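Local coordinates for protein glycerate 2-kinase (Pyrococcus horikoshii, PDB 1X3L) that catalyses the ATP-dependent phosphorylation of D-glycerate to 2-phosphoglycerate, with magnesium as cofactor and several other nucleotides or pyrophosphate accepted as phosphate donors, at residues Ala286-Ala297 / Val322-Thr333; Ile304-Gly315 / Ile428-Lys436. One frame throughout, in Å; residues are numbered along the deposited sequence.

How the interactions relate
Both contacts belong to the mixed sheet that carries the C-terminal part of the chain. Interaction 1 joins strand 285-290, outermost in that sheet within the chain, to strand 322-328 and follows the two segments beyond the sheet; interaction 2 lays helix 297-314 on strand 427-435, the next neighbour of 322-328. The helix leads from the first strand to the second, and F326 O to V429 N is a probable hydrogen bond between the two contacts. Their chemistry differs: interaction 1 is a ladder of backbone bonds with a carboxylate at its far end, partly exposed along the outer strand, whereas interaction 2 is almost wholly aliphatic, buried in its middle and exposed at K436.

Interaction 1: residues Ala286-Ala297 / Val322-Thr333; sequences AYIMTTTLEGEA and VVLVFGGETTVT
Set anti to the carbonyl carbon (chi1 -52°), M289 CG lies over one face of the F326 ring, toward the rim, 3.7 Å from the centroid, in a CH-pi contact; the bend at chi2 turns SD, oblique to the ring, to L324 CG. The two strands run parallel, joined through helix 297-314 as a beta-alpha-beta crossover. Their ladder includes M289 N to V325 O (2.7 Å). It shifts by one residue at two beta bulges, I288 to T290 and T290 to L293, with G327 N to T290 O between the shifts and L293 N to G327 O after the second. At G328 a side chain would collide with L293 O. On the far side of the bulges, L293 CD2 packs on T330 CG2 at 3.7 Å. E296, at the N-cap position, has CG anti to its own N and a bend at chi2, which bring its carboxylate to T333. An alanine here is likely to leave T333 N and OG1 without their acceptors and T333 freer to move. A water joins E296 OE1 to T331 OG1. E296 OE1 accepts from T333 OG1 at 2.6 Å, 25° out of the carboxylate plane. E296 OE2 takes T333 N on its syn lone pair at 2.7 Å, nearly straight (170°).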
loop_
_atom_site.group_PDB
_atom_site.type_symbol
_atom_site.label_atom_id
_atom_site.label_comp_id
_atom_site.label_asym_id
_atom_site.label_seq_id
_atom_site.Cartn_x
_atom_site.Cartn_y
_atom_site.Cartn_z
ATOM N N ALA A 286 -14.179 8.386 18.452
ATOM C CA ALA A 286 -13.828 7.568 17.297
ATOM C C ALA A 286 -12.969 6.387 17.701
ATOM O O ALA A 286 -12.091 6.517 18.552
ATOM C CB ALA A 286 -13.089 8.417 16.260
ATOM N N TYR A 287 -13.206 5.241 17.069
ATOM C CA TYR A 287 -12.454 4.041 17.394
ATOM C C TYR A 287 -12.027 3.279 16.156
ATOM O O TYR A 287 -12.828 3.062 15.244
ATOM C CB TYR A 287 -13.300 3.127 18.274
ATOM C CG TYR A 287 -13.756 3.783 19.550
ATOM C CD1 TYR A 287 -12.919 3.846 20.666
ATOM C CD2 TYR A 287 -15.020 4.369 19.635
ATOM C CE1 TYR A 287 -13.333 4.484 21.840
ATOM C CE2 TYR A 287 -15.442 5.004 20.797
ATOM C CZ TYR A 287 -14.599 5.059 21.895
ATOM O OH TYR A 287 -15.033 5.675 23.049
ATOM N N ILE A 288 -10.757 2.890 16.121
ATOM C CA ILE A 288 -10.240 2.111 15.007
ATOM C C ILE A 288 -10.400 0.672 15.475
ATOM O O ILE A 288 -9.716 0.229 16.401
ATOM C CB ILE A 288 -8.763 2.436 14.734
ATOM C CG1 ILE A 288 -8.638 3.894 14.271
ATOM C CG2 ILE A 288 -8.211 1.494 13.680
ATOM C CD1 ILE A 288 -7.210 4.396 14.158
ATOM N N MET A 289 -11.331 -0.037 14.846
ATOM C CA MET A 289 -11.643 -1.417 15.200
ATOM C C MET A 289 -10.581 -2.396 14.723
ATOM O O MET A 289 -10.316 -3.400 15.385
ATOM C CB MET A 289 -13.010 -1.799 14.618
ATOM C CG MET A 289 -14.119 -0.811 14.967
ATOM S SD MET A 289 -14.345 -0.573 16.757
ATOM C CE MET A 289 -15.284 -2.051 17.178
ATOM N N THR A 290 -9.986 -2.094 13.573
ATOM C CA THR A 290 -8.937 -2.928 13.003
ATOM C C THR A 290 -8.390 -2.312 11.721
ATOM O O THR A 290 -9.022 -1.451 11.106
ATOM C CB THR A 290 -9.443 -4.360 12.680
ATOM O OG1 THR A 290 -8.342 -5.159 12.232
ATOM C CG2 THR A 290 -10.500 -4.333 11.582
ATOM N N THR A 291 -7.204 -2.753 11.328
ATOM C CA THR A 291 -6.572 -2.270 10.110
ATOM C C THR A 291 -6.163 -3.479 9.281
ATOM O O THR A 291 -5.456 -3.347 8.282
ATOM C CB THR A 291 -5.308 -1.441 10.416
ATOM O OG1 THR A 291 -4.439 -2.196 11.267
ATOM C CG2 THR A 291 -5.679 -0.134 11.098
ATOM N N THR A 292 -6.625 -4.653 9.700
ATOM C CA THR A 292 -6.301 -5.897 9.013
ATOM C C THR A 292 -7.541 -6.738 8.710
ATOM O O THR A 292 -7.482 -7.972 8.702
ATOM C CB THR A 292 -5.307 -6.742 9.845
ATOM O OG1 THR A 292 -5.873 -7.035 11.130
ATOM C CG2 THR A 292 -4.006 -5.982 10.037
ATOM N N LEU A 293 -8.663 -6.068 8.473
ATOM C CA LEU A 293 -9.902 -6.755 8.142
ATOM C C LEU A 293 -9.692 -7.521 6.840
ATOM O O LEU A 293 -9.167 -6.975 5.864
ATOM C CB LEU A 293 -11.036 -5.746 7.946
ATOM C CG LEU A 293 -12.387 -6.331 7.525
ATOM C CD1 LEU A 293 -13.040 -6.972 8.736
ATOM C CD2 LEU A 293 -13.291 -5.238 6.958
ATOM N N GLU A 294 -10.093 -8.785 6.831
ATOM C CA GLU A 294 -9.980 -9.630 5.650
ATOM C C GLU A 294 -11.167 -10.583 5.667
ATOM O O GLU A 294 -11.727 -10.850 6.729
ATOM C CB GLU A 294 -8.658 -10.410 5.677
ATOM C CG GLU A 294 -7.426 -9.521 5.514
ATOM C CD GLU A 294 -6.116 -10.282 5.659
ATOM O OE1 GLU A 294 -5.845 -10.814 6.760
ATOM O OE2 GLU A 294 -5.356 -10.343 4.668
ATOM N N GLY A 295 -11.553 -11.095 4.503
ATOM C CA GLY A 295 -12.689 -12.000 4.446
ATOM C C GLY A 295 -13.712 -11.577 3.403
ATOM O O GLY A 295 -13.479 -10.642 2.639
ATOM N N GLU A 296 -14.847 -12.265 3.381
ATOM C CA GLU A 296 -15.912 -11.991 2.419
ATOM C C GLU A 296 -16.592 -10.641 2.660
ATOM O O GLU A 296 -17.074 -10.354 3.760
ATOM C CB GLU A 296 -16.956 -13.115 2.470
ATOM C CG GLU A 296 -17.903 -13.177 1.268
ATOM C CD GLU A 296 -17.172 -13.464 -0.042
ATOM O OE1 GLU A 296 -16.115 -14.128 -0.005
ATOM O OE2 GLU A 296 -17.661 -13.039 -1.107
ATOM N N ALA A 297 -16.628 -9.824 1.612
ATOM C CA ALA A 297 -17.233 -8.497 1.669
ATOM C C ALA A 297 -18.654 -8.483 2.220
ATOM O O ALA A 297 -18.951 -7.747 3.161
ATOM C CB ALA A 297 -17.213 -7.862 0.277
ATOM N N VAL A 322 -20.889 8.283 17.604
ATOM C CA VAL A 322 -19.614 7.603 17.500
ATOM C C VAL A 322 -19.249 7.256 16.069
ATOM O O VAL A 322 -20.118 7.127 15.205
ATOM C CB VAL A 322 -19.643 6.326 18.377
ATOM C CG1 VAL A 322 -20.742 5.387 17.886
ATOM C CG2 VAL A 322 -18.290 5.637 18.374
ATOM N N VAL A 323 -17.948 7.154 15.823
ATOM C CA VAL A 323 -17.419 6.787 14.517
ATOM C C VAL A 323 -16.525 5.565 14.703
ATOM O O VAL A 323 -15.651 5.554 15.580
ATOM C CB VAL A 323 -16.563 7.915 13.903
ATOM C CG1 VAL A 323 -15.858 7.406 12.650
ATOM C CG2 VAL A 323 -17.442 9.109 13.558
ATOM N N LEU A 324 -16.758 4.534 13.895
ATOM C CA LEU A 324 -15.957 3.316 13.960
ATOM C C LEU A 324 -15.225 3.155 12.637
ATOM O O LEU A 324 -15.796 3.383 11.572
ATOM C CB LEU A 324 -16.839 2.088 14.213
ATOM C CG LEU A 324 -17.392 1.838 15.620
ATOM C CD1 LEU A 324 -18.240 3.000 16.074
ATOM C CD2 LEU A 324 -18.213 0.568 15.607
ATOM N N VAL A 325 -13.958 2.758 12.704
ATOM C CA VAL A 325 -13.162 2.592 11.496
ATOM C C VAL A 325 -12.640 1.166 11.353
ATOM O O VAL A 325 -12.041 0.610 12.279
ATOM C CB VAL A 325 -11.972 3.584 11.488
ATOM C CG1 VAL A 325 -11.280 3.573 10.129
ATOM C CG2 VAL A 325 -12.467 4.993 11.822
ATOM N N PHE A 326 -12.879 0.579 10.184
ATOM C CA PHE A 326 -12.438 -0.781 9.886
ATOM C C PHE A 326 -11.600 -0.736 8.605
ATOM O O PHE A 326 -12.119 -0.436 7.531
ATOM C CB PHE A 326 -13.641 -1.700 9.633
ATOM C CG PHE A 326 -14.636 -1.760 10.766
ATOM C CD1 PHE A 326 -14.613 -2.810 11.677
ATOM C CD2 PHE A 326 -15.647 -0.810 10.870
ATOM C CE1 PHE A 326 -15.591 -2.921 12.672
ATOM C CE2 PHE A 326 -16.631 -0.908 11.860
ATOM C CZ PHE A 326 -16.604 -1.964 12.761
ATOM N N GLY A 327 -10.313 -1.035 8.713
ATOM C CA GLY A 327 -9.464 -1.018 7.539
ATOM C C GLY A 327 -8.978 -2.407 7.179
ATOM O O GLY A 327 -8.950 -3.308 8.029
ATOM N N GLY A 328 -8.601 -2.577 5.915
ATOM C CA GLY A 328 -8.104 -3.855 5.429
ATOM C C GLY A 328 -8.438 -3.999 3.958
ATOM O O GLY A 328 -8.359 -3.035 3.202
ATOM N N GLU A 329 -8.818 -5.200 3.544
ATOM C CA GLU A 329 -9.185 -5.434 2.153
ATOM C C GLU A 329 -10.017 -6.709 2.089
ATOM O O GLU A 329 -9.496 -7.808 2.286
ATOM C CB GLU A 329 -7.936 -5.575 1.272
ATOM C CG GLU A 329 -8.242 -5.531 -0.231
ATOM C CD GLU A 329 -8.361 -4.109 -0.795
ATOM O OE1 GLU A 329 -8.863 -3.206 -0.100
ATOM O OE2 GLU A 329 -7.960 -3.894 -1.956
ATOM N N THR A 330 -11.314 -6.563 1.848
ATOM C CA THR A 330 -12.192 -7.723 1.770
ATOM C C THR A 330 -12.238 -8.219 0.334
ATOM O O THR A 330 -11.704 -7.581 -0.568
ATOM C CB THR A 330 -13.630 -7.390 2.214
ATOM O OG1 THR A 330 -14.179 -6.387 1.346
ATOM C CG2 THR A 330 -13.644 -6.897 3.657
ATOM N N THR A 331 -12.889 -9.354 0.124
ATOM C CA THR A 331 -12.982 -9.916 -1.212
ATOM C C THR A 331 -14.366 -10.481 -1.498
ATOM O O THR A 331 -15.124 -10.815 -0.587
ATOM C CB THR A 331 -11.947 -11.050 -1.414
ATOM O OG1 THR A 331 -12.102 -12.026 -0.378
ATOM C CG2 THR A 331 -10.535 -10.506 -1.373
ATOM N N VAL A 332 -14.687 -10.582 -2.779
ATOM C CA VAL A 332 -15.958 -11.134 -3.195
ATOM C C VAL A 332 -15.672 -12.450 -3.912
ATOM O O VAL A 332 -14.916 -12.491 -4.885
ATOM C CB VAL A 332 -16.707 -10.179 -4.145
ATOM C CG1 VAL A 332 -18.049 -10.790 -4.549
ATOM C CG2 VAL A 332 -16.923 -8.832 -3.461
ATOM N N THR A 333 -16.262 -13.525 -3.407
ATOM C CA THR A 333 -16.087 -14.843 -3.998
ATOM C C THR A 333 -17.156 -15.029 -5.064
ATOM O O THR A 333 -18.347 -15.080 -4.756
ATOM C CB THR A 333 -16.241 -15.946 -2.940
ATOM O OG1 THR A 333 -15.274 -15.747 -1.905
ATOM C CG2 THR A 333 -16.038 -17.324 -3.566
HETATM O O HOH W 1 -9.952 -10.697 2.076
HETATM O O HOH W 2 -13.416 -14.241 0.711
#

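Interaction 2: residues Ile304-Gly315 / Ile428-Lys436; sequences IGSIVQEIAERG and IVIAIVTSK
I304 and V429 meet tip to tip, I304 CD1 standing 3.6 Å from V429 CG1, at the start of a row of aliphatic contacts between helix and strand segments that run almost parallel, 13° apart. This is the helix layer of an alpha/beta fold: the helix lies along one face of the sheet, the axes of the two segments come within 9.2 Å, and I304, V308 and I311 line its inner side. Facing them are V429, A431 and V433, every second residue of the strand. A431 CB is met by side chains one helical turn apart, I304 CG2 at 4.1 Å and V308 CG2 at 4.0 Å. V308 and V433 slide past each other in opposite directions, V308 CG1 alongside V433 CG2. I311 comes across V433 at a slant; I311 CG2, placed anti to the backbone N by the chi1 of -69°, lies 3.9 Å from V433 CG1 and also touches V433 CG2. V322 and L324 of the adjoining strand also touch I311, and P320 packs on both I311 and V433. Nearer the helix end the backbones draw together, and A312 O lies 3.3 Å from K436 CA. The K436 chain, bent at chi3, runs past the last turn, where CE is 3.8 Å from G315 N. No hydrogen bond or salt bridge links the two segments; apolar packing of I304, V308, I311, A431 and the valines holds them, with K436 methylenes along the last turn and its amino group near the carbonyl end of the helix, whose dipole would probably suit its charge.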
loop_
_atom_site.group_PDB
_atom_site.type_symbol
_atom_site.label_atom_id
_atom_site.label_comp_id
_atom_site.label_asym_id
_atom_site.label_seq_id
_atom_site.Cartn_x
_atom_site.Cartn_y
_atom_site.Cartn_z
ATOM N N ILE A 304 -20.372 -5.487 10.460
ATOM C CA ILE A 304 -20.271 -4.075 10.817
ATOM C C ILE A 304 -21.687 -3.561 11.088
ATOM O O ILE A 304 -21.921 -2.788 12.024
ATOM C CB ILE A 304 -19.604 -3.267 9.681
ATOM C CG1 ILE A 304 -18.122 -3.651 9.593
ATOM C CG2 ILE A 304 -19.755 -1.775 9.935
ATOM C CD1 ILE A 304 -17.398 -3.146 8.350
ATOM N N GLY A 305 -22.637 -4.024 10.279
ATOM C CA GLY A 305 -24.019 -3.628 10.469
ATOM C C GLY A 305 -24.560 -4.098 11.815
ATOM O O GLY A 305 -25.339 -3.384 12.447
ATOM N N SER A 306 -24.147 -5.283 12.263
ATOM C CA SER A 306 -24.621 -5.817 13.547
ATOM C C SER A 306 -24.105 -4.985 14.719
ATOM O O SER A 306 -24.793 -4.829 15.728
ATOM C CB SER A 306 -24.192 -7.278 13.737
ATOM O OG SER A 306 -22.798 -7.392 13.964
ATOM N N ILE A 307 -22.890 -4.458 14.594
ATOM C CA ILE A 307 -22.331 -3.631 15.655
ATOM C C ILE A 307 -23.060 -2.284 15.662
ATOM O O ILE A 307 -23.358 -1.736 16.723
ATOM C CB ILE A 307 -20.814 -3.419 15.458
ATOM C CG1 ILE A 307 -20.082 -4.758 15.620
ATOM C CG2 ILE A 307 -20.292 -2.394 16.467
ATOM C CD1 ILE A 307 -18.596 -4.682 15.330
ATOM N N VAL A 308 -23.352 -1.757 14.475
ATOM C CA VAL A 308 -24.072 -0.494 14.373
ATOM C C VAL A 308 -25.445 -0.644 15.018
ATOM O O VAL A 308 -25.924 0.277 15.671
ATOM C CB VAL A 308 -24.239 -0.052 12.910
ATOM C CG1 VAL A 308 -25.263 1.078 12.815
ATOM C CG2 VAL A 308 -22.910 0.420 12.371
ATOM N N GLN A 309 -26.070 -1.807 14.837
ATOM C CA GLN A 309 -27.379 -2.080 15.431
ATOM C C GLN A 309 -27.320 -2.008 16.957
ATOM O O GLN A 309 -28.159 -1.375 17.596
ATOM C CB GLN A 309 -27.870 -3.481 15.067
ATOM C CG GLN A 309 -28.475 -3.650 13.705
ATOM C CD GLN A 309 -29.065 -5.043 13.531
ATOM O OE1 GLN A 309 -28.342 -6.044 13.524
ATOM N NE2 GLN A 309 -30.385 -5.113 13.408
ATOM N N GLU A 310 -26.331 -2.687 17.527
ATOM C CA GLU A 310 -26.149 -2.739 18.973
ATOM C C GLU A 310 -25.944 -1.336 19.551
ATOM O O GLU A 310 -26.520 -0.989 20.581
ATOM C CB GLU A 310 -24.948 -3.632 19.301
ATOM C CG GLU A 310 -24.873 -4.125 20.739
ATOM C CD GLU A 310 -25.973 -5.124 21.090
ATOM O OE1 GLU A 310 -26.568 -5.731 20.168
ATOM O OE2 GLU A 310 -26.232 -5.312 22.300
ATOM N N ILE A 311 -25.124 -0.539 18.877
ATOM C CA ILE A 311 -24.833 0.826 19.309
ATOM C C ILE A 311 -26.092 1.701 19.314
ATOM O O ILE A 311 -26.379 2.387 20.295
ATOM C CB ILE A 311 -23.751 1.471 18.387
ATOM C CG1 ILE A 311 -22.399 0.782 18.624
ATOM C CG2 ILE A 311 -23.649 2.986 18.641
ATOM C CD1 ILE A 311 -21.287 1.277 17.728
ATOM N N ALA A 312 -26.845 1.669 18.220
ATOM C CA ALA A 312 -28.057 2.474 18.116
ATOM C C ALA A 312 -29.169 1.965 19.028
ATOM O O ALA A 312 -30.008 2.735 19.498
ATOM C CB ALA A 312 -28.544 2.493 16.671
ATOM N N GLU A 313 -29.159 0.664 19.293
ATOM C CA GLU A 313 -30.193 0.053 20.113
ATOM C C GLU A 313 -29.934 0.072 21.619
ATOM O O GLU A 313 -30.850 0.339 22.395
ATOM C CB GLU A 313 -30.410 -1.394 19.658
ATOM C CG GLU A 313 -31.615 -2.089 20.272
ATOM C CD GLU A 313 -32.930 -1.529 19.758
ATOM O OE1 GLU A 313 -33.085 -1.421 18.520
ATOM O OE2 GLU A 313 -33.809 -1.203 20.587
ATOM N N ARG A 314 -28.696 -0.198 22.029
ATOM C CA ARG A 314 -28.361 -0.262 23.453
ATOM C C ARG A 314 -27.195 0.600 23.926
ATOM O O ARG A 314 -26.833 0.556 25.102
ATOM C CB ARG A 314 -28.070 -1.713 23.832
ATOM C CG ARG A 314 -29.201 -2.683 23.532
ATOM C CD ARG A 314 -28.663 -4.092 23.358
ATOM N NE ARG A 314 -29.717 -5.092 23.185
ATOM C CZ ARG A 314 -30.478 -5.552 24.173
ATOM N NH1 ARG A 314 -30.303 -5.106 25.410
ATOM N NH2 ARG A 314 -31.407 -6.466 23.923
ATOM N N GLY A 315 -26.594 1.371 23.027
ATOM C CA GLY A 315 -25.480 2.212 23.426
ATOM C C GLY A 315 -24.223 1.441 23.809
ATOM O O GLY A 315 -23.438 1.904 24.630
ATOM N N ILE A 428 -11.130 1.061 3.455
ATOM C CA ILE A 428 -11.585 1.495 4.764
ATOM C C ILE A 428 -13.101 1.581 4.811
ATOM O O ILE A 428 -13.742 2.008 3.843
ATOM C CB ILE A 428 -11.037 2.887 5.126
ATOM C CG1 ILE A 428 -9.511 2.873 5.101
ATOM C CG2 ILE A 428 -11.569 3.312 6.497
ATOM C CD1 ILE A 428 -8.875 4.251 5.254
ATOM N N VAL A 429 -13.663 1.160 5.939
ATOM C CA VAL A 429 -15.093 1.229 6.153
ATOM C C VAL A 429 -15.298 2.187 7.315
ATOM O O VAL A 429 -14.708 2.013 8.381
ATOM C CB VAL A 429 -15.702 -0.129 6.563
ATOM C CG1 VAL A 429 -17.206 0.024 6.725
ATOM C CG2 VAL A 429 -15.390 -1.199 5.512
ATOM N N ILE A 430 -16.114 3.208 7.111
ATOM C CA ILE A 430 -16.380 4.149 8.185
ATOM C C ILE A 430 -17.842 3.990 8.584
ATOM O O ILE A 430 -18.727 4.090 7.735
ATOM C CB ILE A 430 -16.144 5.603 7.735
ATOM C CG1 ILE A 430 -14.704 5.778 7.240
ATOM C CG2 ILE A 430 -16.420 6.554 8.895
ATOM C CD1 ILE A 430 -14.401 7.196 6.711
ATOM N N ALA A 431 -18.094 3.715 9.862
ATOM C CA ALA A 431 -19.465 3.570 10.343
ATOM C C ALA A 431 -19.767 4.712 11.310
ATOM O O ALA A 431 -19.058 4.913 12.297
ATOM C CB ALA A 431 -19.649 2.217 11.039
ATOM N N ILE A 432 -20.821 5.465 11.024
ATOM C CA ILE A 432 -21.178 6.592 11.869
ATOM C C ILE A 432 -22.551 6.420 12.497
ATOM O O ILE A 432 -23.512 6.077 11.814
ATOM C CB ILE A 432 -21.195 7.912 11.059
ATOM C CG1 ILE A 432 -19.851 8.115 10.357
ATOM C CG2 ILE A 432 -21.510 9.084 11.983
ATOM C CD1 ILE A 432 -19.856 9.249 9.350
ATOM N N VAL A 433 -22.633 6.634 13.806
ATOM C CA VAL A 433 -23.915 6.569 14.504
ATOM C C VAL A 433 -24.024 7.901 15.242
ATOM O O VAL A 433 -23.215 8.207 16.114
ATOM C CB VAL A 433 -23.984 5.412 15.514
ATOM C CG1 VAL A 433 -25.381 5.347 16.123
ATOM C CG2 VAL A 433 -23.652 4.093 14.829
ATOM N N THR A 434 -25.013 8.706 14.874
ATOM C CA THR A 434 -25.176 10.013 15.493
ATOM C C THR A 434 -26.147 10.014 16.664
ATOM O O THR A 434 -26.109 10.908 17.505
ATOM C CB THR A 434 -25.645 11.048 14.457
ATOM O OG1 THR A 434 -26.830 10.571 13.809
ATOM C CG2 THR A 434 -24.567 11.274 13.406
ATOM N N SER A 435 -27.008 9.008 16.736
ATOM C CA SER A 435 -27.983 8.960 17.815
ATOM C C SER A 435 -28.592 7.573 17.961
ATOM O O SER A 435 -28.587 6.787 17.015
ATOM C CB SER A 435 -29.087 9.985 17.539
ATOM O OG SER A 435 -30.059 9.983 18.566
ATOM N N LYS A 436 -29.112 7.277 19.152
ATOM C CA LYS A 436 -29.745 5.988 19.417
ATOM C C LYS A 436 -31.190 5.996 18.919
ATOM O O LYS A 436 -31.729 7.103 18.703
ATOM C CB LYS A 436 -29.730 5.685 20.918
ATOM C CG LYS A 436 -28.345 5.468 21.503
ATOM C CD LYS A 436 -28.399 5.267 23.013
ATOM C CE LYS A 436 -29.235 4.053 23.388
ATOM N NZ LYS A 436 -29.259 3.826 24.859
#